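Local coordinates for thiamine-biosynthesis protein ThiS (Geobacter metallireducens GS-15, PDB 3CWI) that probably serves as the ubiquitin-like sulfur carrier of thiamine biosynthesis, bringing sulfur to the thiazole ring through its C-terminal tail, at residues Val35-Glu38 with Val43-Arg46. Sequence-based numbering, arbitrary orientation.
Sequences VTVE and VLER
Glu38 and Val43 form an antiparallel, non-hydrogen-bonded pair in the beta hairpin at the edge of the mixed sheet of this ubiquitin-like fold, where strand 36-39 turns back into the short strand 42-43. Their CA atoms lie 4.3 Å apart, and Val43 CG2 packs against Glu38 CG at 3.6 Å. On the same face the other Val43 methyl, CG1, meets Thr36 CG2. One residue on, Leu44 N donates to Val37 O at 2.9 Å, a nearly straight bond (167° at the hydrogen). After that the chains part, and a water bridges them, accepting from Val37 N and donating to Leu44 O, 2.8 Å from each. Leu44 points toward the strand, and its CD2 comes within 4.0 Å of Val37 CG1; both side chains also touch Phe49. Farther out, Arg46 starts with CG anti to its own N (chi1 178°), bends at chi3 and carries NH1 back to Val35 O, a weak bond of 3.2 Å. An alanine in place of Glu38 would probably open a gap beside Val43 CG2 where Glu38 CG had lain. Past the Leu44 N to Val37 O bond there is no further backbone-to-backbone hydrogen bond between the segments; a water and a weak side-chain bond from Arg46 take over toward Val35.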
# COMPACT_ATOMS: atom_id res chain seq x y z
N VAL A 35 3.65 -0.93 9.97
CA VAL A 35 4.26 -0.48 8.73
C VAL A 35 3.48 0.77 8.34
O VAL A 35 2.30 0.88 8.67
CB VAL A 35 4.13 -1.54 7.60
CG1 VAL A 35 2.67 -1.84 7.31
CG2 VAL A 35 4.82 -1.04 6.33
N THR A 36 4.13 1.72 7.68
CA THR A 36 3.46 2.94 7.26
C THR A 36 3.22 2.87 5.76
O THR A 36 4.13 2.52 5.00
CB THR A 36 4.31 4.20 7.56
OG1 THR A 36 4.48 4.36 8.97
CG2 THR A 36 3.63 5.44 6.99
N VAL A 37 2.02 3.21 5.33
CA VAL A 37 1.70 3.16 3.91
C VAL A 37 1.50 4.53 3.29
O VAL A 37 0.76 5.35 3.83
CB VAL A 37 0.43 2.32 3.65
CG1 VAL A 37 0.15 2.26 2.14
CG2 VAL A 37 0.61 0.91 4.21
N GLU A 38 2.16 4.77 2.17
CA GLU A 38 2.02 6.03 1.45
C GLU A 38 1.37 5.74 0.11
O GLU A 38 1.75 4.79 -0.58
CB GLU A 38 3.37 6.71 1.22
CG GLU A 38 3.82 7.62 2.37
CD GLU A 38 5.04 8.45 2.02
OE1 GLU A 38 4.99 9.19 1.01
OE2 GLU A 38 6.04 8.38 2.77
N VAL A 43 0.91 10.03 3.32
CA VAL A 43 0.88 9.01 4.34
C VAL A 43 -0.58 8.75 4.71
O VAL A 43 -1.35 9.68 4.96
CB VAL A 43 1.66 9.45 5.60
CG1 VAL A 43 1.42 8.47 6.73
CG2 VAL A 43 3.15 9.54 5.29
N LEU A 44 -0.95 7.48 4.73
CA LEU A 44 -2.32 7.07 5.04
C LEU A 44 -2.53 6.72 6.50
O LEU A 44 -1.59 6.35 7.20
CB LEU A 44 -2.69 5.85 4.19
CG LEU A 44 -3.14 6.00 2.74
CD1 LEU A 44 -2.34 7.06 2.02
CD2 LEU A 44 -3.01 4.65 2.06
N GLU A 45 -3.77 6.83 6.96
CA GLU A 45 -4.11 6.46 8.33
C GLU A 45 -4.65 5.04 8.30
O GLU A 45 -5.55 4.72 7.52
CB GLU A 45 -5.17 7.41 8.89
CG GLU A 45 -4.61 8.78 9.20
CD GLU A 45 -5.64 9.71 9.81
OE1 GLU A 45 -5.23 10.78 10.32
OE2 GLU A 45 -6.85 9.38 9.78
N ARG A 46 -4.08 4.19 9.14
CA ARG A 46 -4.47 2.79 9.22
C ARG A 46 -5.98 2.60 9.37
O ARG A 46 -6.53 1.59 8.94
CB ARG A 46 -3.73 2.12 10.38
CG ARG A 46 -4.07 0.65 10.63
CD ARG A 46 -3.07 0.02 11.59
NE ARG A 46 -1.74 -0.05 10.98
CZ ARG A 46 -1.42 -0.89 10.00
NH1 ARG A 46 -0.19 -0.89 9.49
NH2 ARG A 46 -2.33 -1.73 9.52
O HOH W 1 0.07 4.08 7.14